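Local coordinates for methyltransferase (Pectobacterium atrosepticum SCRI1043, PDB 2P7I), which probably transfers a methyl group from S-adenosylmethionine to an acceptor not yet identified, as a member of the class I, Rossmann-like methyltransferases, at residues B[45-50]-B[68-73]; B[39-44]-B[62-67]; B[177-182]-B[240-245]. All coordinates share one frame; numbering follows the deposited sequence.

Contact 1. Residues B[45-50]-B[68-73]; sequences NLLELG and TCVEAS
Four backbone hydrogen bonds lace Leu46, Glu48 and Gly50 to Thr68 and Val70, joining strands 46-49 and 67-71 in parallel. Both backbone polar atoms of Glu48 are bonded to the neighbouring strand: its N donates to Thr68 O at 2.7 Å, and its O accepts from Val70 N at 3.0 Å. Thr68 N starts the ladder on Leu46 O, and Gly50 N ends it on Val70 O with a more bent N-H...O angle of 140°. A water links Leu46 O and Thr68 OG1; threonine suits a strand by its beta branching, and its hydroxyl reaches this water beside Leu46 O.

Apolar packing fills one face of the sheet. Leu47 turns CG to the far side from N (chi1 174°), which brings CD1 against Thr68 CG2 at 3.8 Å and Val70 CG2 at 3.9 Å. Leu49 lies alongside Val70, its CD2 resting on the CB and CG2 of the valine.

On the face of Glu48 and Cys69, and at the C-terminal ends of the strands, the carboxylates take over. Glu48 runs out extended, OE1 passing 3.8 Å from Cys69 SG and bonding Thr57 in helix 55-60, while OE2 and Gly50 O bond O1 of a Tris molecule, probably from the crystallisation liquor. Gly50, at a positive phi of 80°, turns the chain beside Glu71, whose OE1 accepts from Phe52 N and whose OE2 accepts from Ser73 N at 3.0 Å. In this first beta-alpha-beta unit of the Rossmann-like fold, an acidic residue ending the second strand commonly binds the cosubstrate ribose, so the carboxylates are consistent with a cosubstrate pocket.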
# COMPACT_ATOMS: atom_id res chain seq x y z
N ASN B 45 25.76 18.18 19.14
CA ASN B 45 25.77 17.07 20.09
C ASN B 45 24.55 16.15 19.94
O ASN B 45 23.64 16.43 19.19
CB ASN B 45 25.88 17.60 21.51
CG ASN B 45 24.70 18.44 21.91
OD1 ASN B 45 23.75 18.60 21.13
ND2 ASN B 45 24.71 18.95 23.13
N LEU B 46 24.56 15.05 20.67
CA LEU B 46 23.46 14.11 20.63
C LEU B 46 23.08 13.69 22.03
O LEU B 46 23.95 13.56 22.90
CB LEU B 46 23.83 12.90 19.78
CG LEU B 46 22.75 11.81 19.61
CD1 LEU B 46 22.75 11.23 18.22
CD2 LEU B 46 22.96 10.74 20.64
N LEU B 47 21.78 13.49 22.24
CA LEU B 47 21.23 12.93 23.45
C LEU B 47 20.56 11.59 23.10
O LEU B 47 19.69 11.55 22.22
CB LEU B 47 20.21 13.89 24.07
CG LEU B 47 19.40 13.43 25.30
CD1 LEU B 47 20.23 13.20 26.56
CD2 LEU B 47 18.26 14.46 25.58
N GLU B 48 20.94 10.52 23.79
CA GLU B 48 20.34 9.19 23.60
C GLU B 48 19.52 8.84 24.84
O GLU B 48 20.06 8.60 25.93
CB GLU B 48 21.39 8.11 23.32
CG GLU B 48 20.76 6.73 23.14
CD GLU B 48 21.75 5.58 22.96
OE1 GLU B 48 22.95 5.71 23.31
OE2 GLU B 48 21.29 4.51 22.51
N LEU B 49 18.20 8.86 24.66
CA LEU B 49 17.27 8.57 25.74
C LEU B 49 16.99 7.08 25.78
O LEU B 49 16.52 6.51 24.80
CB LEU B 49 15.98 9.36 25.53
CG LEU B 49 16.16 10.87 25.70
CD1 LEU B 49 14.92 11.63 25.25
CD2 LEU B 49 16.52 11.16 27.16
N GLY B 50 17.29 6.45 26.91
CA GLY B 50 17.13 5.00 27.08
C GLY B 50 18.27 4.23 26.47
O GLY B 50 18.06 3.37 25.64
N THR B 68 25.31 12.29 25.14
CA THR B 68 24.81 12.23 26.50
C THR B 68 23.79 11.11 26.51
O THR B 68 22.93 11.01 25.61
CB THR B 68 24.20 13.57 26.92
OG1 THR B 68 25.20 14.58 26.86
CG2 THR B 68 23.61 13.51 28.33
N CYS B 69 23.90 10.24 27.51
CA CYS B 69 23.11 9.02 27.60
C CYS B 69 22.35 8.99 28.89
O CYS B 69 22.96 9.02 29.96
CB CYS B 69 24.00 7.78 27.58
SG CYS B 69 24.87 7.41 26.05
N VAL B 70 21.02 8.89 28.79
CA VAL B 70 20.15 8.79 29.95
C VAL B 70 19.59 7.39 30.01
O VAL B 70 19.01 6.89 29.03
CB VAL B 70 18.98 9.81 29.91
CG1 VAL B 70 18.11 9.69 31.15
CG2 VAL B 70 19.50 11.22 29.79
N GLU B 71 19.77 6.75 31.16
CA GLU B 71 19.35 5.37 31.38
C GLU B 71 18.99 5.22 32.84
O GLU B 71 19.72 5.71 33.71
CB GLU B 71 20.48 4.41 31.01
CG GLU B 71 20.23 2.95 31.34
CD GLU B 71 18.89 2.42 30.87
OE1 GLU B 71 18.47 2.73 29.73
OE2 GLU B 71 18.26 1.68 31.65
N ALA B 72 17.87 4.56 33.10
CA ALA B 72 17.35 4.39 34.47
C ALA B 72 18.04 3.26 35.26
O ALA B 72 18.10 3.30 36.50
CB ALA B 72 15.85 4.15 34.43
N SER B 73 18.55 2.25 34.54
CA SER B 73 19.16 1.08 35.17
C SER B 73 20.64 1.26 35.46
O SER B 73 21.44 1.42 34.54
CB SER B 73 19.02 -0.16 34.28
OG SER B 73 19.91 -1.18 34.72
O HOH W 1 25.62 15.48 24.35

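Contact 2. Residues B[39-44]-B[62-67]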
# COMPACT_ATOMS: atom_id res chain seq x y z
N PRO B 39 21.09 10.94 6.98
CA PRO B 39 20.86 12.14 6.19
C PRO B 39 20.26 13.33 6.97
O PRO B 39 20.31 14.46 6.49
CB PRO B 39 19.87 11.68 5.12
CG PRO B 39 19.82 10.23 5.20
CD PRO B 39 20.28 9.80 6.53
N PHE B 40 19.67 13.05 8.12
CA PHE B 40 18.98 14.06 8.90
C PHE B 40 19.76 14.62 10.08
O PHE B 40 19.33 15.62 10.68
CB PHE B 40 17.67 13.49 9.47
CG PHE B 40 16.72 12.98 8.43
CD1 PHE B 40 16.18 13.86 7.51
CD2 PHE B 40 16.34 11.63 8.39
CE1 PHE B 40 15.26 13.42 6.56
CE2 PHE B 40 15.44 11.18 7.46
CZ PHE B 40 14.89 12.07 6.54
N PHE B 41 20.86 13.97 10.45
CA PHE B 41 21.67 14.39 11.59
C PHE B 41 22.05 15.86 11.46
O PHE B 41 22.38 16.33 10.37
CB PHE B 41 22.94 13.57 11.73
CG PHE B 41 22.76 12.21 12.38
CD1 PHE B 41 21.89 11.99 13.44
CD2 PHE B 41 23.56 11.14 11.97
CE1 PHE B 41 21.79 10.72 14.05
CE2 PHE B 41 23.46 9.90 12.54
CZ PHE B 41 22.58 9.67 13.59
N ARG B 42 21.95 16.57 12.58
CA ARG B 42 22.40 17.95 12.70
C ARG B 42 23.82 17.99 13.25
O ARG B 42 24.19 17.17 14.08
CB ARG B 42 21.53 18.69 13.70
CG ARG B 42 20.06 18.69 13.43
CD ARG B 42 19.72 19.74 12.44
NE ARG B 42 20.18 21.00 12.96
CZ ARG B 42 20.50 22.06 12.23
NH1 ARG B 42 20.38 22.02 10.90
NH2 ARG B 42 20.93 23.16 12.84
N PRO B 43 24.60 19.01 12.87
CA PRO B 43 25.92 19.13 13.51
C PRO B 43 25.72 19.49 14.96
O PRO B 43 24.72 20.13 15.30
CB PRO B 43 26.58 20.30 12.77
CG PRO B 43 25.40 21.08 12.16
CD PRO B 43 24.32 20.09 11.90
N GLY B 44 26.61 19.04 15.83
CA GLY B 44 26.54 19.44 17.24
C GLY B 44 26.56 18.21 18.09
O GLY B 44 27.25 17.28 17.77
N GLU B 62 30.26 6.48 16.12
CA GLU B 62 30.86 6.68 14.81
C GLU B 62 30.44 8.02 14.20
O GLU B 62 31.08 8.48 13.26
CB GLU B 62 30.53 5.53 13.86
CG GLU B 62 30.98 4.16 14.36
CD GLU B 62 32.42 4.16 14.87
OE1 GLU B 62 33.32 4.58 14.11
OE2 GLU B 62 32.64 3.77 16.04
N HIS B 63 29.40 8.66 14.73
CA HIS B 63 28.91 9.90 14.15
C HIS B 63 29.07 11.15 14.99
O HIS B 63 29.04 12.26 14.45
CB HIS B 63 27.43 9.73 13.78
CG HIS B 63 27.23 8.84 12.61
ND1 HIS B 63 27.24 7.46 12.72
CD2 HIS B 63 27.08 9.11 11.30
CE1 HIS B 63 27.09 6.93 11.52
NE2 HIS B 63 26.99 7.91 10.64
N PHE B 64 29.19 10.98 16.31
CA PHE B 64 29.20 12.09 17.24
C PHE B 64 30.25 11.79 18.30
O PHE B 64 30.29 10.69 18.80
CB PHE B 64 27.84 12.23 17.92
CG PHE B 64 26.76 12.68 17.01
CD1 PHE B 64 26.54 14.02 16.80
CD2 PHE B 64 25.94 11.76 16.38
CE1 PHE B 64 25.55 14.44 15.95
CE2 PHE B 64 24.95 12.18 15.54
CZ PHE B 64 24.76 13.52 15.32
N ASN B 65 31.06 12.78 18.63
CA ASN B 65 31.95 12.68 19.79
C ASN B 65 31.33 13.13 21.12
O ASN B 65 31.87 12.86 22.18
CB ASN B 65 33.26 13.46 19.54
CG ASN B 65 33.03 14.93 19.17
OD1 ASN B 65 31.94 15.49 19.36
ND2 ASN B 65 34.06 15.57 18.64
N ASP B 66 30.23 13.87 21.06
CA ASP B 66 29.64 14.42 22.27
C ASP B 66 28.24 13.87 22.40
O ASP B 66 27.32 14.40 21.80
CB ASP B 66 29.63 15.94 22.21
CG ASP B 66 29.06 16.58 23.46
OD1 ASP B 66 28.66 15.84 24.40
OD2 ASP B 66 29.04 17.83 23.50
N ILE B 67 28.13 12.80 23.18
CA ILE B 67 26.90 12.06 23.36
C ILE B 67 26.57 12.03 24.83
O ILE B 67 27.44 11.80 25.65
CB ILE B 67 27.00 10.60 22.88
CG1 ILE B 67 27.28 10.55 21.37
CG2 ILE B 67 25.71 9.86 23.18
CD1 ILE B 67 27.55 9.14 20.81
O HOH W 2 29.24 15.57 18.90
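An aromatic cluster of Phe41, His63 and Phe64 joins two loops at the N-terminal ends of the parallel strands in this Rossmann-like fold: loop 39-44 leads into strand 46-49, and loop 62-67 leads from helix 55-60 into strand 67-71. Its central pair is T-shaped. Phe64 drives its edge into the face of Phe41, with the planes at 87° and the centroids 4.9 Å apart; Phe64 CE2 stands over the middle of the Phe41 ring, and CZ reaches CG and CD1 of the same ring. Both phenylalanines set CG beside the backbone N, chi1 -80° in Phe41 and -69° in Phe64, and from there the rings reach across the gap between the loops. A flat, wholly apolar ring suits each place, since one must offer a face and the other a rim of C-H groups.

His63 meets Phe41 obliquely, Phe41 CE2 lying over the imidazole face at 3.9 Å from CD2. The rest of the Phe64 rim lies against backbone oxygens: Arg42 O approaches CE1 at 3.6 Å and Gly44 O approaches CD1 at 3.5 Å, both near the ring plane, where the slightly positive C-H edge is favourable to them. Gly44 takes a backbone conformation suited to glycine, in which the carbonyl O of Pro43 crowds the place where a CB would lie.

Around the cluster, Phe41 also meets Phe138 of strand 135-142, and Asp66 forms a salt bridge with Arg102. Next to Phe41, Phe40 packs on Phe40 of the second subunit. A water completes the link between the loops, donating to Gly44 O at 2.9 Å and to Asn65 OD1 at 2.7 Å.

Contact 3. Residues B[177-182]-B[240-245]; sequences YALDTL and IFLLCE
Ile240 pushes its side chain from strand 237-245 into the hollow between Leu179 and Leu182, on the first turn of helix 179-188. Its two branches divide the work. CG2 fits against Leu179 CG at 3.7 Å, while the longer arm turns toward Leu182, CG1 lying 4.0 Å from Leu182 CD2. A beta-branched residue thus fills two sides of the groove at once.

Leu242, two residues along and on the same face of the strand, fills the next dip: CD1 abuts Leu182 CG at 3.9 Å, and CD2 meets Leu179 CD2 at 4.0 Å. Leu182 and the two strand side chains point opposite ways and lie past one another. On the helix side, Leu182 CD1 sits over the centre of the Tyr177 ring, whose hydroxyl bonds Asp185.

The helix start is settled within its own segment: Ala178 is the N-cap residue, and its N donates to Thr181 OG1 at 3.1 Å, with an almost straight N-H...O angle of 172°. No hydrogen bond crosses between helix and strand, so this helix-on-sheet packing rests on branched apolar side chains and their fit.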
# COMPACT_ATOMS: atom_id res chain seq x y z
N TYR B 177 2.55 1.05 18.70
CA TYR B 177 2.31 2.14 17.77
C TYR B 177 2.20 1.74 16.34
O TYR B 177 2.82 0.81 15.87
CB TYR B 177 3.43 3.17 17.86
CG TYR B 177 3.37 4.05 19.12
CD1 TYR B 177 2.42 5.05 19.24
CD2 TYR B 177 4.24 3.84 20.19
CE1 TYR B 177 2.37 5.86 20.38
CE2 TYR B 177 4.19 4.65 21.31
CZ TYR B 177 3.27 5.65 21.39
OH TYR B 177 3.21 6.46 22.49
N ALA B 178 1.43 2.52 15.62
CA ALA B 178 1.47 2.58 14.14
C ALA B 178 1.70 4.06 13.81
O ALA B 178 1.73 4.93 14.72
CB ALA B 178 0.16 2.05 13.53
N LEU B 179 1.83 4.38 12.53
CA LEU B 179 2.08 5.78 12.15
C LEU B 179 0.99 6.72 12.64
O LEU B 179 1.26 7.88 12.98
CB LEU B 179 2.32 5.88 10.66
CG LEU B 179 3.71 5.45 10.16
CD1 LEU B 179 3.65 5.09 8.70
CD2 LEU B 179 4.71 6.56 10.37
N ASP B 180 -0.24 6.24 12.69
CA ASP B 180 -1.33 7.11 13.10
C ASP B 180 -1.23 7.53 14.58
O ASP B 180 -1.35 8.74 14.92
CB ASP B 180 -2.72 6.54 12.70
CG ASP B 180 -3.16 5.28 13.48
OD1 ASP B 180 -2.34 4.36 13.67
OD2 ASP B 180 -4.36 5.19 13.84
N THR B 181 -1.01 6.56 15.47
CA THR B 181 -1.00 6.84 16.87
C THR B 181 0.32 7.46 17.30
O THR B 181 0.38 8.26 18.23
CB THR B 181 -1.24 5.53 17.67
OG1 THR B 181 -0.36 4.50 17.17
CG2 THR B 181 -2.72 5.07 17.53
N LEU B 182 1.41 7.07 16.66
CA LEU B 182 2.71 7.72 16.91
C LEU B 182 2.72 9.23 16.56
O LEU B 182 3.11 10.03 17.38
CB LEU B 182 3.84 6.95 16.20
CG LEU B 182 5.28 7.32 16.61
CD1 LEU B 182 5.52 7.13 18.11
CD2 LEU B 182 6.35 6.50 15.78
N ILE B 240 8.74 2.15 12.62
CA ILE B 240 8.37 3.37 11.96
C ILE B 240 9.15 4.50 12.63
O ILE B 240 9.56 4.39 13.82
CB ILE B 240 6.84 3.61 12.07
CG1 ILE B 240 6.33 3.22 13.48
CG2 ILE B 240 6.08 2.79 11.01
CD1 ILE B 240 4.85 3.55 13.71
N PHE B 241 9.31 5.57 11.88
CA PHE B 241 10.31 6.59 12.15
C PHE B 241 9.68 7.92 11.84
O PHE B 241 9.28 8.20 10.69
CB PHE B 241 11.57 6.30 11.29
CG PHE B 241 12.59 7.42 11.21
CD1 PHE B 241 12.83 8.29 12.28
CD2 PHE B 241 13.37 7.56 10.08
CE1 PHE B 241 13.77 9.32 12.16
CE2 PHE B 241 14.34 8.57 9.98
CZ PHE B 241 14.51 9.47 11.00
N LEU B 242 9.51 8.72 12.88
CA LEU B 242 9.19 10.11 12.76
C LEU B 242 10.40 11.03 13.06
O LEU B 242 11.01 10.94 14.11
CB LEU B 242 8.03 10.51 13.68
CG LEU B 242 6.66 9.82 13.52
CD1 LEU B 242 5.66 10.61 14.48
CD2 LEU B 242 6.17 9.87 12.12
N LEU B 243 10.70 11.92 12.14
CA LEU B 243 11.67 13.00 12.36
C LEU B 243 10.90 14.19 12.81
O LEU B 243 10.00 14.69 12.12
CB LEU B 243 12.43 13.37 11.08
CG LEU B 243 13.60 14.36 11.29
CD1 LEU B 243 14.77 13.64 12.03
CD2 LEU B 243 14.05 14.91 9.94
N CYS B 244 11.23 14.70 13.98
CA CYS B 244 10.49 15.79 14.58
C CYS B 244 11.40 16.96 14.93
O CYS B 244 12.60 16.78 15.17
CB CYS B 244 9.87 15.31 15.88
SG CYS B 244 8.71 13.91 15.72
N GLU B 245 10.81 18.14 14.93
CA GLU B 245 11.48 19.38 15.33
C GLU B 245 10.65 20.05 16.40
O GLU B 245 9.51 19.66 16.68
CB GLU B 245 11.72 20.28 14.12
CG GLU B 245 12.80 19.64 13.26
CD GLU B 245 13.05 20.34 11.93
OE1 GLU B 245 13.37 21.53 11.95
OE2 GLU B 245 12.97 19.67 10.88

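Contacts 1 and 3 share one mixed sheet, and contact 2 joins loops that lead into its strands. Contacts 1 and 2 alternate along the chain, with centres 14 Å apart: the loops of 39-44 and 62-67 run straight into the strands paired in contact 1. They meet where Leu46 CD1 packs on Phe64 CE2 at 3.6 Å. Contact 3 follows both in sequence and lies about 20 Å, centre to centre, from contact 1 without touching it, on the antiparallel strand 237-245 beyond strands 104-110 and 135-142. Phe40 of contact 2 packs on Phe241 and Leu243. Contacts 2 and 3 both touch the second subunit, while the probable cosubstrate end lies at the C-terminal ends of the strands of contact 1.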